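Side-chain contacts in virulence protein vsdE (Salmonella enterica, PDB 5LQ6), which is a cysteine hydrolase effector that suppresses host immune responses and contributes to the virulence of the bacterium: residues K33-A38 and S108-K113; L53-L58 and K178-F183; M61-N66 and S190-S195; K134-R139 and F209-Y214. The protein carries 4 engineered substitutions. All blocks are in the same frame, centred on the assembly; numbering follows the deposited sequence. Where two conformers were deposited one is given.

Contact 1. Residues K33-A38 and S108-K113; sequences KRIKDA and SAIVDK
With CG1 of Ile35 set anti to its carbonyl carbon (chi1 -62°) and chi2 opened to 160°, the longer branch of this side chain runs out from helix 29-38 and delivers its terminal CD1 to helix 108-116. The neighbouring helix answers with two methyl branches from consecutive residues. CG2 of Val111, swung beside the backbone N by a chi1 of 168°, comes within 3.8 Å of Ile35 CD1, while CG2 of Ile110 lies 4.0 Å from the same Ile35 CD1. Because the Ile110 CG2 and Val111 CG2 methyls stand 5.4 Å apart, the one CD1 of Ile35 touches both at once, meeting each side chain at a slant. This is lean helix-to-helix packing in the helical part of what is probably a papain-like fold, as membership of the CA peptidase clan suggests. The backbones are nearest at Ile35 CA and Val111 CA, 7.7 Å apart. Further apolar groups complete the layer: Leu106 is touched by both Ile35 and Val111, Ile19 of helix 12-19 by Ile35, and Val77 and Ala81 of helix 76-89 by Val111.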
loop_
_atom_site.group_PDB
_atom_site.type_symbol
_atom_site.label_atom_id
_atom_site.label_comp_id
_atom_site.label_asym_id
_atom_site.label_seq_id
_atom_site.Cartn_x
_atom_site.Cartn_y
_atom_site.Cartn_z
ATOM N N LYS A 33 -15.475 11.016 -6.215
ATOM C CA LYS A 33 -16.611 10.897 -5.305
ATOM C C LYS A 33 -16.610 9.611 -4.490
ATOM O O LYS A 33 -16.884 9.649 -3.275
ATOM C CB LYS A 33 -17.945 11.004 -6.081
ATOM C CG LYS A 33 -18.305 12.443 -6.434
ATOM C CD LYS A 33 -19.807 12.649 -6.593
ATOM C CE LYS A 33 -20.184 14.086 -6.260
ATOM N NZ LYS A 33 -19.368 15.072 -7.035
ATOM N N ARG A 34 -16.338 8.492 -5.138
ATOM C CA ARG A 34 -16.205 7.208 -4.436
ATOM C C ARG A 34 -15.098 7.275 -3.385
ATOM O O ARG A 34 -15.267 6.815 -2.236
ATOM C CB ARG A 34 -15.956 6.064 -5.400
ATOM C CG ARG A 34 -17.193 5.651 -6.175
ATOM C CD ARG A 34 -16.879 4.488 -7.116
ATOM N NE ARG A 34 -16.135 4.897 -8.322
ATOM C CZ ARG A 34 -16.667 5.086 -9.539
ATOM N NH1 ARG A 34 -17.970 4.908 -9.756
ATOM N NH2 ARG A 34 -15.890 5.460 -10.555
ATOM N N ILE A 35 -13.983 7.917 -3.743
ATOM C CA ILE A 35 -12.920 8.098 -2.771
ATOM C C ILE A 35 -13.347 8.968 -1.599
ATOM O O ILE A 35 -13.101 8.614 -0.424
ATOM C CB ILE A 35 -11.614 8.635 -3.411
ATOM C CG1 ILE A 35 -11.080 7.621 -4.429
ATOM C CG2 ILE A 35 -10.575 8.940 -2.343
ATOM C CD1 ILE A 35 -10.115 8.203 -5.434
ATOM N N LYS A 36 -13.978 10.111 -1.879
ATOM C CA LYS A 36 -14.429 11.040 -0.842
ATOM C C LYS A 36 -15.415 10.382 0.110
ATOM O O LYS A 36 -15.371 10.636 1.315
ATOM C CB LYS A 36 -15.111 12.242 -1.492
ATOM C CG LYS A 36 -15.710 13.207 -0.496
ATOM C CD LYS A 36 -15.911 14.599 -1.093
ATOM C CE LYS A 36 -16.537 15.520 -0.065
ATOM N NZ LYS A 36 -15.679 15.770 1.142
ATOM N N ASP A 37 -16.304 9.584 -0.440
ATOM C CA ASP A 37 -17.288 8.876 0.364
ATOM C C ASP A 37 -16.641 7.867 1.323
ATOM O O ASP A 37 -17.103 7.682 2.462
ATOM C CB ASP A 37 -18.296 8.158 -0.542
ATOM C CG ASP A 37 -19.258 9.141 -1.257
ATOM O OD1 ASP A 37 -19.460 10.285 -0.769
ATOM O OD2 ASP A 37 -19.760 8.750 -2.341
ATOM N N ALA A 38 -15.600 7.191 0.831
ATOM C CA ALA A 38 -14.969 6.129 1.600
ATOM C C ALA A 38 -13.970 6.651 2.609
ATOM O O ALA A 38 -13.743 6.034 3.630
ATOM C CB ALA A 38 -14.302 5.137 0.689
ATOM N N SER A 108 -4.916 3.999 -9.350
ATOM C CA SER A 108 -3.910 4.363 -8.367
ATOM C C SER A 108 -3.365 5.762 -8.606
ATOM O O SER A 108 -2.920 6.396 -7.655
ATOM C CB SER A 108 -2.790 3.327 -8.201
ATOM O OG SER A 108 -2.048 3.186 -9.370
ATOM N N ALA A 109 -3.352 6.230 -9.857
ATOM C CA ALA A 109 -2.879 7.591 -10.148
ATOM C C ALA A 109 -3.797 8.640 -9.478
ATOM O O ALA A 109 -3.327 9.597 -8.865
ATOM C CB ALA A 109 -2.850 7.826 -11.643
ATOM N N ILE A 110 -5.107 8.454 -9.625
ATOM C CA ILE A 110 -6.064 9.361 -8.999
ATOM C C ILE A 110 -5.963 9.250 -7.491
ATOM O O ILE A 110 -5.916 10.255 -6.768
ATOM C CB ILE A 110 -7.517 9.089 -9.482
ATOM C CG1 ILE A 110 -7.593 9.348 -10.987
ATOM C CG2 ILE A 110 -8.548 9.877 -8.661
ATOM C CD1 ILE A 110 -8.985 9.090 -11.549
ATOM N N VAL A 111 -5.868 8.017 -6.975
ATOM C CA VAL A 111 -5.750 7.865 -5.542
ATOM C C VAL A 111 -4.476 8.527 -5.024
ATOM O O VAL A 111 -4.500 9.214 -3.994
ATOM C CB VAL A 111 -5.820 6.359 -5.105
ATOM C CG1 VAL A 111 -5.416 6.133 -3.663
ATOM C CG2 VAL A 111 -7.205 5.788 -5.411
ATOM N N ASP A 112 -3.358 8.349 -5.712
ATOM C CA ASP A 112 -2.122 8.924 -5.279
ATOM C C ASP A 112 -2.168 10.475 -5.342
ATOM O O ASP A 112 -1.680 11.156 -4.454
ATOM C CB ASP A 112 -0.942 8.457 -6.161
ATOM C CG ASP A 112 -0.434 7.088 -5.825
ATOM O OD1 ASP A 112 -0.890 6.417 -4.824
ATOM O OD2 ASP A 112 0.520 6.666 -6.587
ATOM N N LYS A 113 -2.764 10.998 -6.418
ATOM C CA LYS A 113 -2.874 12.443 -6.552
ATOM C C LYS A 113 -3.654 13.035 -5.369
ATOM O O LYS A 113 -3.296 14.074 -4.838
ATOM C CB LYS A 113 -3.513 12.802 -7.883
ATOM C CG LYS A 113 -2.538 12.741 -9.034
ATOM C CD LYS A 113 -3.177 13.021 -10.386
ATOM C CE LYS A 113 -2.141 12.838 -11.464
ATOM N NZ LYS A 113 -2.705 13.237 -12.778
#

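Contact 2. Residues L53-L58 and K178-F183; sequences LSRDNL and KPYVQF
The first turn of helix 55-65 faces strand 180-184, with Arg55 CA and Gln182 CA 7.8 Å apart at the closest point of the two backbones. A capping box starts this helix: Asn57 N donates to Ser54 OG at 2.9 Å, and Ser54 N donates to Asn57 OD1 at 3.0 Å. From the turn so formed, Arg55 reaches the edge strand of the antiparallel sheet as an extended chain, and its NE donates to Gln182 OE1 (2.9 Å, N-H...O angle 151°). The donor stands well above the carbonyl plane instead of on a lone pair, and the guanidinium and amide planes are steeply inclined to each other. A water closes the ring, accepting from both Arg55 NH2 and Gln182 NE2. The Arg55 chain crosses Tyr180 at about a right angle, with Arg55 CD 3.7 Å from Tyr180 OH, a hydroxyl that is hydrogen-bonded to Glu174. The Gln182 chain bends at chi2 (66°), presenting its CG to Leu58 CD1 at 4.2 Å, the two side chains running past one another in opposite directions. The rotation of the amide is held further by its other N-H, for Gln182 NE2 also donates to Phe183 O at 2.9 Å, almost straight at 175° and in the amide plane.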
loop_
_atom_site.group_PDB
_atom_site.type_symbol
_atom_site.label_atom_id
_atom_site.label_comp_id
_atom_site.label_asym_id
_atom_site.label_seq_id
_atom_site.Cartn_x
_atom_site.Cartn_y
_atom_site.Cartn_z
ATOM N N LEU A 53 9.155 0.494 13.857
ATOM C CA LEU A 53 7.915 -0.244 13.969
ATOM C C LEU A 53 8.144 -1.694 14.310
ATOM O O LEU A 53 9.142 -2.314 13.930
ATOM C CB LEU A 53 7.114 -0.153 12.647
ATOM C CG LEU A 53 6.561 1.206 12.317
ATOM C CD1 LEU A 53 6.044 1.276 10.894
ATOM C CD2 LEU A 53 5.473 1.674 13.260
ATOM N N SER A 54 7.210 -2.237 15.021
ATOM C CA SER A 54 7.211 -3.629 15.298
ATOM C C SER A 54 6.190 -4.304 14.390
ATOM O O SER A 54 5.294 -3.664 13.792
ATOM C CB SER A 54 6.813 -3.871 16.751
ATOM O OG SER A 54 5.442 -3.581 16.977
ATOM N N ARG A 55 6.265 -5.622 14.326
ATOM C CA ARG A 55 5.290 -6.372 13.565
ATOM C C ARG A 55 3.899 -6.169 14.120
ATOM O O ARG A 55 2.914 -6.037 13.402
ATOM C CB ARG A 55 5.682 -7.849 13.488
ATOM C CG ARG A 55 4.816 -8.652 12.554
ATOM C CD ARG A 55 5.316 -10.080 12.523
ATOM N NE ARG A 55 4.592 -10.870 11.557
ATOM C CZ ARG A 55 3.481 -11.532 11.814
ATOM N NH1 ARG A 55 2.917 -11.481 13.024
ATOM N NH2 ARG A 55 2.904 -12.233 10.849
ATOM N N ASP A 56 3.787 -6.134 15.449
ATOM C CA ASP A 56 2.513 -5.916 16.073
ATOM C C ASP A 56 1.951 -4.512 15.765
ATOM O O ASP A 56 0.745 -4.344 15.584
ATOM C CB ASP A 56 2.656 -6.047 17.593
ATOM C CG ASP A 56 1.340 -5.859 18.264
ATOM O OD1 ASP A 56 0.492 -6.745 18.071
ATOM O OD2 ASP A 56 1.139 -4.785 18.890
ATOM N N ASN A 57 2.800 -3.511 15.709
ATOM C CA ASN A 57 2.392 -2.184 15.250
ATOM C C ASN A 57 1.736 -2.276 13.886
ATOM O O ASN A 57 0.671 -1.683 13.642
ATOM C CB ASN A 57 3.547 -1.165 15.153
ATOM C CG ASN A 57 4.181 -0.768 16.481
ATOM O OD1 ASN A 57 5.360 -0.421 16.493
ATOM N ND2 ASN A 57 3.410 -0.749 17.551
ATOM N N LEU A 58 2.410 -2.963 12.973
ATOM C CA LEU A 58 1.861 -3.091 11.626
ATOM C C LEU A 58 0.514 -3.789 11.580
ATOM O O LEU A 58 -0.329 -3.458 10.773
ATOM C CB LEU A 58 2.846 -3.832 10.689
ATOM C CG LEU A 58 4.142 -3.163 10.386
ATOM C CD1 LEU A 58 4.926 -4.153 9.500
ATOM C CD2 LEU A 58 3.930 -1.852 9.654
ATOM N N LYS A 178 18.360 -9.938 11.325
ATOM C CA LYS A 178 18.426 -9.362 10.007
ATOM C C LYS A 178 17.066 -8.735 9.668
ATOM O O LYS A 178 16.024 -9.281 9.972
ATOM C CB LYS A 178 18.766 -10.419 8.980
ATOM C CG LYS A 178 20.206 -10.863 8.968
ATOM C CD LYS A 178 20.421 -11.954 7.917
ATOM C CE LYS A 178 21.812 -12.573 7.996
ATOM N NZ LYS A 178 22.792 -11.664 7.356
ATOM N N PRO A 179 17.083 -7.549 9.029
ATOM C CA PRO A 179 15.811 -6.945 8.562
ATOM C C PRO A 179 15.092 -7.915 7.635
ATOM O O PRO A 179 15.739 -8.646 6.847
ATOM C CB PRO A 179 16.281 -5.704 7.815
ATOM C CG PRO A 179 17.564 -5.292 8.540
ATOM C CD PRO A 179 18.217 -6.608 8.895
ATOM N N TYR A 180 13.764 -7.936 7.722
ATOM C CA TYR A 180 12.982 -8.781 6.863
ATOM C C TYR A 180 11.814 -8.009 6.312
ATOM O O TYR A 180 11.348 -7.031 6.906
ATOM C CB TYR A 180 12.511 -10.064 7.580
ATOM C CG TYR A 180 11.578 -9.861 8.718
ATOM C CD1 TYR A 180 10.198 -9.807 8.522
ATOM C CD2 TYR A 180 12.016 -9.760 10.019
ATOM C CE1 TYR A 180 9.320 -9.622 9.547
ATOM C CE2 TYR A 180 11.142 -9.561 11.065
ATOM C CZ TYR A 180 9.781 -9.541 10.862
ATOM O OH TYR A 180 8.902 -9.394 11.902
ATOM N N VAL A 181 11.318 -8.470 5.155
ATOM C CA VAL A 181 10.127 -7.854 4.555
ATOM C C VAL A 181 8.861 -8.502 5.116
ATOM O O VAL A 181 8.711 -9.709 5.066
ATOM C CB VAL A 181 10.128 -8.031 3.033
ATOM C CG1 VAL A 181 8.896 -7.419 2.386
ATOM C CG2 VAL A 181 11.364 -7.400 2.458
ATOM N N GLN A 182 7.999 -7.658 5.693
ATOM C CA GLN A 182 6.670 -8.066 6.044
ATOM C C GLN A 182 5.681 -7.565 4.999
ATOM O O GLN A 182 5.437 -6.364 4.910
ATOM C CB GLN A 182 6.290 -7.577 7.418
ATOM C CG GLN A 182 4.910 -7.987 7.883
ATOM C CD GLN A 182 4.799 -9.471 8.067
ATOM O OE1 GLN A 182 5.516 -10.045 8.935
ATOM N NE2 GLN A 182 4.034 -10.146 7.215
ATOM N N PHE A 183 5.115 -8.486 4.241
ATOM C CA PHE A 183 3.957 -8.136 3.388
ATOM C C PHE A 183 2.762 -7.913 4.239
ATOM O O PHE A 183 2.538 -8.619 5.242
ATOM C CB PHE A 183 3.775 -9.181 2.308
ATOM C CG PHE A 183 4.898 -9.198 1.300
ATOM C CD1 PHE A 183 5.021 -8.195 0.389
ATOM C CD2 PHE A 183 5.850 -10.220 1.270
ATOM C CE1 PHE A 183 6.040 -8.174 -0.575
ATOM C CE2 PHE A 183 6.857 -10.191 0.322
ATOM C CZ PHE A 183 6.950 -9.180 -0.592
HETATM O O HOH W 1 3.771 -12.926 8.154
#

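Contact 3. Residues M61-N66 and S190-S195; sequences MARYVN and SNILPS
Arg63 NH1 is hydrogen-bonded to Gln60 OE1, an acceptor lying three residues earlier on the same helix, 55-65, while the side chain makes its nearest approach to the facing loop through its aliphatic CG. That Arg63 CG meets Ile192 CD1 at 3.8 Å. The same Ile192 CD1 lies 3.9 Å from Ala62 CB, so a single methyl bridges two consecutive helix residues whose contacting atoms, Ala62 CB and Arg63 CG, are 5.4 Å apart. Ile192 gets there by an unusual route: its CG1 sits between the backbone N and the carbonyl carbon (chi1 60°), and from that position an extended chi2 of 173° carries CD1 to the helix, crossing the Arg63 chain at about a right angle. The backbones approach to 7.0 Å between Ala62 CA and Ile192 CA. The loop carrying Ile192 leads from strand 180-184 to helix 196-200, and it is tied down by Glu198 OE1, which accepts from both Asn191 ND2 and Ser195 N. Ile192 also shares a backbone hydrogen bond with Asp185, which with Cys76 and His165 is arranged like a cysteine protease triad; the side chain of Ile192 lies near that probable site without touching it. Across the two segments no polar bond forms, so the loop's fit against the helix here rests on van der Waals contact.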
loop_
_atom_site.group_PDB
_atom_site.type_symbol
_atom_site.label_atom_id
_atom_site.label_comp_id
_atom_site.label_asym_id
_atom_site.label_seq_id
_atom_site.Cartn_x
_atom_site.Cartn_y
_atom_site.Cartn_z
ATOM N N MET A 61 -2.019 -1.212 12.580
ATOM C CA MET A 61 -2.181 -0.222 11.498
ATOM C C MET A 61 -2.991 -0.781 10.338
ATOM O O MET A 61 -3.844 -0.100 9.755
ATOM C CB MET A 61 -0.805 0.264 11.028
ATOM C CG MET A 61 -0.104 1.051 12.104
ATOM S SD MET A 61 1.424 1.839 11.635
ATOM C CE MET A 61 0.762 3.354 10.901
ATOM N N ALA A 62 -2.757 -2.037 9.992
ATOM C CA ALA A 62 -3.522 -2.685 8.922
ATOM C C ALA A 62 -4.974 -2.876 9.285
ATOM O O ALA A 62 -5.855 -2.720 8.466
ATOM C CB ALA A 62 -2.913 -4.019 8.551
ATOM N N ARG A 63 -5.232 -3.208 10.565
ATOM C CA ARG A 63 -6.621 -3.295 11.008
ATOM C C ARG A 63 -7.318 -1.948 10.963
ATOM O O ARG A 63 -8.484 -1.894 10.621
ATOM C CB ARG A 63 -6.696 -3.866 12.421
ATOM C CG ARG A 63 -6.368 -5.343 12.513
ATOM C CD ARG A 63 -6.201 -5.775 13.946
ATOM N NE ARG A 63 -6.168 -7.239 14.063
ATOM C CZ ARG A 63 -5.821 -7.893 15.178
ATOM N NH1 ARG A 63 -5.425 -7.225 16.287
ATOM N NH2 ARG A 63 -5.866 -9.213 15.186
ATOM N N TYR A 64 -6.607 -0.889 11.328
ATOM C CA TYR A 64 -7.161 0.470 11.387
ATOM C C TYR A 64 -7.722 0.919 10.041
ATOM O O TYR A 64 -8.821 1.473 9.956
ATOM C CB TYR A 64 -6.157 1.466 11.895
ATOM C CG TYR A 64 -6.719 2.856 11.966
ATOM C CD1 TYR A 64 -7.482 3.271 13.063
ATOM C CD2 TYR A 64 -6.525 3.773 10.940
ATOM C CE1 TYR A 64 -8.019 4.527 13.109
ATOM C CE2 TYR A 64 -7.081 5.045 10.990
ATOM C CZ TYR A 64 -7.809 5.426 12.093
ATOM O OH TYR A 64 -8.343 6.719 12.147
ATOM N N VAL A 65 -6.965 0.692 8.963
ATOM C CA VAL A 65 -7.408 1.237 7.699
ATOM C C VAL A 65 -8.653 0.649 7.130
ATOM O O VAL A 65 -9.339 1.290 6.319
ATOM C CB VAL A 65 -6.297 1.225 6.597
ATOM C CG1 VAL A 65 -5.121 2.086 6.998
ATOM C CG2 VAL A 65 -5.830 -0.171 6.276
ATOM N N ASN A 66 -8.968 -0.603 7.490
ATOM C CA ASN A 66 -10.093 -1.296 6.882
ATOM C C ASN A 66 -11.276 -1.303 7.842
ATOM O O ASN A 66 -11.243 -2.119 8.740
ATOM C CB ASN A 66 -9.694 -2.720 6.425
ATOM C CG ASN A 66 -10.673 -3.332 5.446
ATOM O OD1 ASN A 66 -11.693 -2.716 5.095
ATOM N ND2 ASN A 66 -10.329 -4.504 4.899
ATOM N N SER A 190 -8.720 -12.177 6.111
ATOM C CA SER A 190 -8.434 -13.510 6.637
ATOM C C SER A 190 -6.961 -13.670 7.009
ATOM O O SER A 190 -6.601 -14.553 7.799
ATOM C CB SER A 190 -8.800 -14.580 5.640
ATOM O OG SER A 190 -8.122 -14.463 4.388
ATOM N N ASN A 191 -6.063 -12.847 6.463
ATOM C CA ASN A 191 -4.629 -12.982 6.708
ATOM C C ASN A 191 -3.913 -11.677 6.296
ATOM O O ASN A 191 -3.351 -11.598 5.220
ATOM C CB ASN A 191 -4.070 -14.189 5.968
ATOM C CG ASN A 191 -2.665 -14.569 6.308
ATOM O OD1 ASN A 191 -2.142 -14.185 7.349
ATOM N ND2 ASN A 191 -2.019 -15.300 5.447
ATOM N N ILE A 192 -3.989 -10.700 7.160
ATOM C CA ILE A 192 -3.524 -9.363 6.809
ATOM C C ILE A 192 -1.984 -9.275 6.833
ATOM O O ILE A 192 -1.435 -8.347 6.205
ATOM C CB ILE A 192 -4.149 -8.269 7.662
ATOM C CG1 ILE A 192 -3.822 -8.463 9.128
ATOM C CG2 ILE A 192 -5.650 -8.209 7.412
ATOM C CD1 ILE A 192 -4.280 -7.324 10.025
ATOM N N LEU A 193 -1.306 -10.187 7.506
ATOM C CA LEU A 193 0.143 -10.254 7.525
ATOM C C LEU A 193 0.606 -11.585 6.986
ATOM O O LEU A 193 1.060 -12.469 7.766
ATOM C CB LEU A 193 0.754 -9.994 8.898
ATOM C CG LEU A 193 1.112 -8.567 9.273
ATOM C CD1 LEU A 193 0.146 -7.485 9.031
ATOM C CD2 LEU A 193 1.574 -8.579 10.745
ATOM N N PRO A 194 0.483 -11.806 5.664
ATOM C CA PRO A 194 0.892 -13.098 5.072
ATOM C C PRO A 194 2.390 -13.261 5.077
ATOM O O PRO A 194 3.123 -12.278 4.924
ATOM C CB PRO A 194 0.321 -13.031 3.684
ATOM C CG PRO A 194 0.363 -11.552 3.379
ATOM C CD PRO A 194 -0.029 -10.881 4.638
ATOM N N SER A 195 2.853 -14.494 5.167
ATOM C CA SER A 195 4.235 -14.791 4.893
ATOM C C SER A 195 4.471 -14.778 3.418
ATOM O O SER A 195 3.530 -14.788 2.642
ATOM C CB SER A 195 4.625 -16.161 5.428
ATOM O OG SER A 195 3.919 -17.180 4.713
#

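Contact 4. Residues K134-R139 and F209-Y214; sequences KEILNR and FYVRAY
Val211 meets the helix in two ways, from strand 209-212 at one edge of the antiparallel sheet of a probably papain-like fold. Its CB lies beneath one face of the Arg139 guanidinium, 4.3 Å from Arg139 NH2, and its CG1 is 4.4 Å from Ile136 CG1. Val211 was modelled in two conformers, so the CG1 approach describes one of them. The strand and helix 129-143 are nearest at Ile136 CA and Val211 CA, 8.4 Å apart, a spacing that the side chains bridge loosely. Arg139 and Ile136 come from adjacent turns of the helix; CG1 of Ile136 is anti to its carbonyl carbon (chi1 -76°), which brings the longer branch round toward the sheet. One shell further out, Glu135 holds the guanidinium in place. Arg139 NE donates to Glu135 OE2 at 3.0 Å with a near-straight angle of 165°, and this salt bridge, reached on the anti side of the carboxylate and close to the guanidinium plane, spans one helical turn. With its edge committed to Glu135, the guanidinium is turned so that a face can rest over the apolar valine. Behind this layer, Phe148 of strand 147-157 is touched by both Ile136 and Val211, and Ile136 also reaches Ala169 and Val171 of strand 163-172. The next strand residue, Arg212, points away from the helix, and its NH1 forms a salt bridge with Asp166 OD2.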
loop_
_atom_site.group_PDB
_atom_site.type_symbol
_atom_site.label_atom_id
_atom_site.label_comp_id
_atom_site.label_asym_id
_atom_site.label_seq_id
_atom_site.Cartn_x
_atom_site.Cartn_y
_atom_site.Cartn_z
ATOM N N LYS A 134 13.443 -9.105 -2.747
ATOM C CA LYS A 134 14.872 -8.818 -2.916
ATOM C C LYS A 134 15.100 -7.354 -3.225
ATOM O O LYS A 134 16.014 -6.702 -2.664
ATOM C CB LYS A 134 15.419 -9.679 -4.083
ATOM C CG LYS A 134 16.887 -9.419 -4.372
ATOM C CD LYS A 134 17.361 -10.238 -5.556
ATOM C CE LYS A 134 18.536 -9.555 -6.255
ATOM N NZ LYS A 134 19.242 -10.459 -7.216
ATOM N N GLU A 135 14.275 -6.758 -4.079
ATOM C CA GLU A 135 14.431 -5.365 -4.452
ATOM C C GLU A 135 14.220 -4.457 -3.245
ATOM O O GLU A 135 14.921 -3.479 -3.059
ATOM C CB GLU A 135 13.453 -4.988 -5.562
ATOM C CG GLU A 135 13.354 -3.527 -5.952
ATOM C CD GLU A 135 14.636 -2.981 -6.566
ATOM O OE1 GLU A 135 15.506 -3.791 -6.996
ATOM O OE2 GLU A 135 14.763 -1.723 -6.628
ATOM N N ILE A 136 13.207 -4.792 -2.434
ATOM C CA ILE A 136 12.917 -4.009 -1.258
ATOM C C ILE A 136 14.079 -4.131 -0.274
ATOM O O ILE A 136 14.491 -3.096 0.311
ATOM C CB ILE A 136 11.593 -4.457 -0.622
ATOM C CG1 ILE A 136 10.466 -3.903 -1.487
ATOM C CG2 ILE A 136 11.507 -3.936 0.811
ATOM C CD1 ILE A 136 9.106 -4.449 -1.131
ATOM N N LEU A 137 14.575 -5.356 -0.059
ATOM C CA LEU A 137 15.751 -5.492 0.846
ATOM C C LEU A 137 16.940 -4.735 0.348
ATOM O O LEU A 137 17.709 -4.178 1.144
ATOM C CB LEU A 137 16.060 -6.930 1.118
ATOM C CG LEU A 137 15.046 -7.677 1.971
ATOM C CD1 LEU A 137 15.289 -9.191 1.904
ATOM C CD2 LEU A 137 14.976 -7.118 3.399
ATOM N N ASN A 138 17.112 -4.678 -0.955
ATOM C CA ASN A 138 18.222 -3.887 -1.509
ATOM C C ASN A 138 18.045 -2.399 -1.299
ATOM O O ASN A 138 19.008 -1.678 -0.915
ATOM C CB ASN A 138 18.428 -4.211 -2.970
ATOM C CG ASN A 138 19.714 -3.595 -3.534
ATOM O OD1 ASN A 138 20.807 -3.862 -3.044
ATOM N ND2 ASN A 138 19.570 -2.733 -4.504
ATOM N N ARG A 139 16.858 -1.888 -1.562
ATOM C CA ARG A 139 16.585 -0.501 -1.303
ATOM C C ARG A 139 16.793 -0.156 0.188
ATOM O O ARG A 139 17.333 0.931 0.536
ATOM C CB ARG A 139 15.190 -0.070 -1.747
ATOM C CG ARG A 139 14.964 -0.084 -3.239
ATOM C CD ARG A 139 13.609 0.514 -3.551
ATOM N NE ARG A 139 13.122 0.169 -4.888
ATOM C CZ ARG A 139 12.113 0.791 -5.504
ATOM N NH1 ARG A 139 11.490 1.835 -4.950
ATOM N NH2 ARG A 139 11.751 0.390 -6.704
ATOM N N PHE A 209 4.809 -7.273 -11.253
ATOM C CA PHE A 209 4.710 -6.578 -10.004
ATOM C C PHE A 209 5.406 -5.227 -10.146
ATOM O O PHE A 209 6.414 -5.095 -10.829
ATOM C CB PHE A 209 5.425 -7.372 -8.919
ATOM C CG PHE A 209 4.821 -8.723 -8.639
ATOM C CD1 PHE A 209 5.091 -9.767 -9.477
ATOM C CD2 PHE A 209 3.962 -8.911 -7.562
ATOM C CE1 PHE A 209 4.557 -11.024 -9.267
ATOM C CE2 PHE A 209 3.429 -10.206 -7.332
ATOM C CZ PHE A 209 3.718 -11.223 -8.216
ATOM N N TYR A 210 4.919 -4.234 -9.406
ATOM C CA TYR A 210 5.539 -2.917 -9.348
ATOM C C TYR A 210 5.559 -2.454 -7.927
ATOM O O TYR A 210 4.682 -2.799 -7.180
ATOM C CB TYR A 210 4.746 -1.884 -10.150
ATOM C CG TYR A 210 4.645 -2.187 -11.606
ATOM C CD1 TYR A 210 3.703 -3.063 -12.083
ATOM C CD2 TYR A 210 5.542 -1.646 -12.470
ATOM C CE1 TYR A 210 3.615 -3.384 -13.438
ATOM C CE2 TYR A 210 5.459 -1.938 -13.843
ATOM C CZ TYR A 210 4.514 -2.816 -14.292
ATOM O OH TYR A 210 4.455 -3.101 -15.650
ATOM N N VAL A 211 6.605 -1.718 -7.552
ATOM C CA VAL A 211 6.772 -1.177 -6.221
ATOM C C VAL A 211 6.778 0.332 -6.318
ATOM O O VAL A 211 7.411 0.878 -7.212
ATOM C CB VAL A 211 8.111 -1.670 -5.637
ATOM C CG1 VAL A 211 8.291 -1.253 -4.183
ATOM C CG2 VAL A 211 8.214 -3.202 -5.768
ATOM N N ARG A 212 6.057 1.025 -5.446
ATOM C CA ARG A 212 6.111 2.481 -5.399
ATOM C C ARG A 212 6.129 2.940 -3.938
ATOM O O ARG A 212 5.766 2.188 -3.035
ATOM C CB ARG A 212 4.985 3.137 -6.177
ATOM C CG ARG A 212 3.601 3.012 -5.595
ATOM C CD ARG A 212 2.561 3.468 -6.653
ATOM N NE ARG A 212 1.283 3.909 -6.070
ATOM C CZ ARG A 212 0.285 3.105 -5.697
ATOM N NH1 ARG A 212 0.333 1.807 -5.864
ATOM N NH2 ARG A 212 -0.818 3.637 -5.187
ATOM N N ALA A 213 6.536 4.170 -3.721
ATOM C CA ALA A 213 6.639 4.719 -2.386
ATOM C C ALA A 213 6.640 6.224 -2.381
ATOM O O ALA A 213 7.153 6.843 -3.342
ATOM C CB ALA A 213 7.848 4.201 -1.695
ATOM N N TYR A 214 6.093 6.782 -1.336
ATOM C CA TYR A 214 6.039 8.224 -1.138
ATOM C C TYR A 214 7.352 8.692 -0.589
ATOM O O TYR A 214 7.834 8.132 0.362
ATOM C CB TYR A 214 4.908 8.559 -0.131
ATOM C CG TYR A 214 4.764 10.013 0.231
ATOM C CD1 TYR A 214 4.569 10.979 -0.746
ATOM C CD2 TYR A 214 4.793 10.409 1.556
ATOM C CE1 TYR A 214 4.404 12.320 -0.404
ATOM C CE2 TYR A 214 4.639 11.743 1.905
ATOM C CZ TYR A 214 4.462 12.687 0.917
ATOM O OH TYR A 214 4.339 14.023 1.300
#

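How the contacts relate
Contacts 2 and 3 both use helix 55-65 and lie 12 Å apart between centres, touching where Gln182 and Arg55 meet the loop at Leu193 and Pro194. Contacts 2 and 4 reach the same four-stranded sheet at its two outermost strands, their centres 15 Å apart, and Val181 packs against Ile136 and Leu137 of helix 129-143. Contact 1, purely helical, lies 27 Å from contact 2, across the centre of the chain, yet a 2.8 Å salt bridge from Asp112 OD1 to Arg212 NH2 joins it to contact 4. Along the chain, contact 1 closes before contact 4 opens, whereas every other pair interleaves, so helical and sheet parts are knitted into one compact unit.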